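Local coordinates for protein putative transcriptional regulator (Streptomyces coelicolor, PDB 2ZB9) that probably binds DNA through a helix-turn-helix motif and regulates transcription as a member of the TetR family, at residues V163-L166 against V167-W171; L143-E146 against R147-A151. All coordinates share one frame; numbering follows the deposited sequence.

Contact 1: V163-L166 against V167-W171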
# COMPACT_ATOMS: atom_id res chain seq x y z
N VAL A 163 0.58 12.53 13.48
CA VAL A 163 0.78 12.78 12.06
C VAL A 163 1.23 11.57 11.24
O VAL A 163 0.95 11.49 10.05
CB VAL A 163 1.78 13.95 11.84
CG1 VAL A 163 1.20 15.22 12.43
CG2 VAL A 163 3.12 13.64 12.48
N GLN A 164 1.92 10.63 11.86
CA GLN A 164 2.36 9.44 11.14
C GLN A 164 1.16 8.63 10.65
O GLN A 164 1.22 8.01 9.59
CB GLN A 164 3.24 8.56 12.02
CG GLN A 164 4.70 8.99 12.08
CD GLN A 164 5.32 9.10 10.70
OE1 GLN A 164 4.91 8.40 9.77
NE2 GLN A 164 6.32 9.96 10.56
N VAL A 165 0.08 8.64 11.42
CA VAL A 165 -1.13 7.92 11.02
C VAL A 165 -1.70 8.60 9.78
O VAL A 165 -2.13 7.94 8.85
CB VAL A 165 -2.21 7.91 12.14
CG1 VAL A 165 -3.48 7.19 11.65
CG2 VAL A 165 -1.66 7.24 13.40
N LEU A 166 -1.71 9.93 9.79
CA LEU A 166 -2.25 10.69 8.66
C LEU A 166 -1.52 10.31 7.37
O LEU A 166 -2.14 10.16 6.32
CB LEU A 166 -2.10 12.19 8.89
CG LEU A 166 -2.79 12.78 10.13
CD1 LEU A 166 -2.54 14.28 10.17
CD2 LEU A 166 -4.30 12.49 10.07
N VAL A 167 -0.21 10.16 7.46
CA VAL A 167 0.58 9.79 6.30
C VAL A 167 -0.02 8.56 5.60
O VAL A 167 -0.14 8.52 4.38
CB VAL A 167 2.04 9.48 6.69
CG1 VAL A 167 2.80 8.96 5.48
CG2 VAL A 167 2.71 10.74 7.24
N ASP A 168 -0.40 7.56 6.39
CA ASP A 168 -0.97 6.34 5.82
C ASP A 168 -2.39 6.54 5.31
O ASP A 168 -2.85 5.78 4.45
CB ASP A 168 -0.96 5.23 6.87
CG ASP A 168 0.45 4.80 7.23
OD1 ASP A 168 1.13 4.21 6.36
OD2 ASP A 168 0.87 5.07 8.38
N GLN A 169 -3.09 7.54 5.83
CA GLN A 169 -4.45 7.79 5.39
C GLN A 169 -4.53 8.70 4.18
O GLN A 169 -5.62 8.96 3.66
CB GLN A 169 -5.29 8.32 6.55
CG GLN A 169 -5.53 7.26 7.62
CD GLN A 169 -6.44 7.73 8.73
OE1 GLN A 169 -6.07 8.57 9.53
NE2 GLN A 169 -7.65 7.18 8.77
N LEU A 170 -3.38 9.20 3.75
CA LEU A 170 -3.31 10.04 2.56
C LEU A 170 -2.53 9.28 1.49
O LEU A 170 -3.11 8.61 0.65
CB LEU A 170 -2.60 11.37 2.84
CG LEU A 170 -3.34 12.55 3.48
CD1 LEU A 170 -4.78 12.58 3.00
CD2 LEU A 170 -3.27 12.44 4.97
N TRP A 171 -1.21 9.38 1.54
CA TRP A 171 -0.35 8.69 0.58
C TRP A 171 -0.54 7.17 0.62
O TRP A 171 -0.59 6.52 -0.42
CB TRP A 171 1.11 9.08 0.86
CG TRP A 171 1.32 10.55 0.69
CD1 TRP A 171 1.51 11.22 -0.48
CD2 TRP A 171 1.18 11.56 1.71
NE1 TRP A 171 1.48 12.58 -0.27
CE2 TRP A 171 1.28 12.81 1.06
CE3 TRP A 171 0.98 11.52 3.09
CZ2 TRP A 171 1.17 14.03 1.76
CZ3 TRP A 171 0.88 12.73 3.79
CH2 TRP A 171 0.97 13.97 3.12
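The amide of Q169 lies alongside V165, its OE1 3.6 Å from V165 CG1, while the indole of W171, turned out of this contact toward A144, F102 (edge-to-face) and Q98, which bonds NE1, has L170 CB over one face, offset toward the rim, and V167 CA in plane at its edge. V165 and Q169 run side by side, pointing the same way. With CG anti to the carbonyl carbon (chi1 -69°) and the chain straight beyond it, Q169 carries its amide past V165 O to the methyl. The backbone is the N-terminal part of helix 163-179: V167 N donates to V163 O at 3.1 Å, and Q169 N reaches V165 O at 3.2 Å. A weaker bond runs from D168 N to the same V165 O. On another side of the turn V167 CG2 sits 3.4 Å from V163 O. This helix and helix 187-199 both contribute to the subunit interface, as is usual for TetR-family C-terminal domains; across it Q169 OE1 accepts from N196 ND2 of the second subunit and NE2 donates to L193 O of that subunit. A leucine at Q169 would probably leave N196 and L193 O of the second subunit without their hydrogen-bond mates. D168 OD2 stands 3.2 Å from Q164 O, acceptor against acceptor, a closeness probably eased by the salt bridges of D168 to R141 and to R177 of the second subunit.

Contact 2: L143-E146 against R147-A151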
# COMPACT_ATOMS: atom_id res chain seq x y z
N LEU A 143 9.31 13.89 5.45
CA LEU A 143 8.98 15.13 4.74
C LEU A 143 7.49 15.44 4.94
O LEU A 143 7.11 16.57 5.22
CB LEU A 143 9.30 14.96 3.25
CG LEU A 143 10.40 15.76 2.53
CD1 LEU A 143 11.40 16.38 3.51
CD2 LEU A 143 11.09 14.84 1.53
N ALA A 144 6.65 14.42 4.80
CA ALA A 144 5.22 14.60 4.98
C ALA A 144 4.86 14.88 6.46
O ALA A 144 4.11 15.81 6.76
CB ALA A 144 4.48 13.36 4.49
N ALA A 145 5.40 14.08 7.37
CA ALA A 145 5.12 14.25 8.79
C ALA A 145 5.55 15.65 9.24
O ALA A 145 4.90 16.27 10.08
CB ALA A 145 5.84 13.19 9.60
N GLU A 146 6.64 16.14 8.66
CA GLU A 146 7.15 17.46 9.00
C GLU A 146 6.16 18.55 8.60
O GLU A 146 5.89 19.47 9.38
CB GLU A 146 8.48 17.67 8.29
CG GLU A 146 9.28 18.85 8.76
CD GLU A 146 10.76 18.63 8.50
OE1 GLU A 146 11.38 17.84 9.25
OE2 GLU A 146 11.29 19.23 7.54
N ARG A 147 5.63 18.46 7.39
CA ARG A 147 4.66 19.45 6.94
C ARG A 147 3.43 19.39 7.85
O ARG A 147 2.91 20.42 8.27
CB ARG A 147 4.23 19.16 5.50
CG ARG A 147 3.14 20.10 4.99
CD ARG A 147 3.62 21.55 5.00
NE ARG A 147 2.56 22.50 4.67
CZ ARG A 147 1.75 23.06 5.56
NH1 ARG A 147 1.87 22.77 6.85
NH2 ARG A 147 0.83 23.93 5.17
N LEU A 148 2.99 18.18 8.16
CA LEU A 148 1.83 17.96 9.03
C LEU A 148 2.04 18.50 10.45
O LEU A 148 1.15 19.13 11.01
CB LEU A 148 1.50 16.46 9.07
CG LEU A 148 0.48 15.92 8.05
CD1 LEU A 148 0.44 16.78 6.81
CD2 LEU A 148 0.82 14.48 7.71
N ARG A 149 3.21 18.25 11.02
CA ARG A 149 3.50 18.76 12.36
C ARG A 149 3.51 20.28 12.36
O ARG A 149 3.10 20.92 13.33
CB ARG A 149 4.85 18.25 12.88
CG ARG A 149 4.85 16.81 13.38
CD ARG A 149 6.04 16.59 14.32
NE ARG A 149 7.32 16.86 13.65
CZ ARG A 149 7.92 16.00 12.83
NH1 ARG A 149 7.37 14.83 12.57
NH2 ARG A 149 9.08 16.33 12.26
N HIS A 150 3.98 20.87 11.26
CA HIS A 150 4.02 22.33 11.17
C HIS A 150 2.59 22.86 11.24
O HIS A 150 2.31 23.81 11.96
CB HIS A 150 4.69 22.77 9.86
CG HIS A 150 4.90 24.25 9.77
ND1 HIS A 150 5.45 25.00 10.79
CD2 HIS A 150 4.65 25.13 8.76
CE1 HIS A 150 5.53 26.26 10.42
NE2 HIS A 150 5.05 26.37 9.20
N ALA A 151 1.67 22.23 10.51
CA ALA A 151 0.27 22.64 10.53
C ALA A 151 -0.26 22.48 11.95
O ALA A 151 -1.02 23.32 12.44
CB ALA A 151 -0.54 21.79 9.56
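Four successive i to i+4 bonds make 143-151 regular alpha-helix, L143 O taking R147 N, A144 O taking L148 N at 3.0 Å, A145 O taking R149 N at 2.8 Å, and E146 O taking H150 N. The L148 bond is nearly straight, with an N-H...O angle of 168°. The side chain of L148 lies against the same carbonyl, its CD1 and CD2 at 3.8 and 3.7 Å from A144 O. R149 doubles back along the helix: CG lies anti to the carbonyl carbon, and a bend at chi3 (-59°) brings the guanidinium over the preceding turn. One face of that group meets A145 O and E146 CA, both offset toward its rim, and NH1 rests 3.7 Å from A145 CB. Its NH2 stops 4.1 Å from E146 OE1, with carboxylate and guanidinium planes 74° apart. The opposite charges therefore sit near each other without forming a salt bridge, an attraction that is probably modest at this more open side of the helix. R147 leads away instead, bent at chi2, to a salt bridge from NH2 to D94 and a hydrogen bond from NE to P86 O. Helix 126-153 packs A144, A145, L148 and R149 against W171, Q164 and V163 of helix 163-179, and R147, L148 and A151 against V91 and L95 of helix 91-108.

Overall arrangement
Contacts 1 and 2 lie on successive helices of the same C-terminal domain, their centres about 10 Å apart, and pack directly on each other: V163 CG1 comes 3.6 Å from L148 CB, and V163 CG2 meets R149 CG. Contact 1 is buried, with polar groups joined to an arginine of its own chain and to the second subunit. Contact 2 is only partly buried and touches no other chain of the assembly. Its alanines and L148 face the interior, whereas E146 and R149 lie on the more open side. The buried acid of contact 1 is paired both within the chain and across subunits; in contact 2 the arginine that is buried finds its acid within the chain.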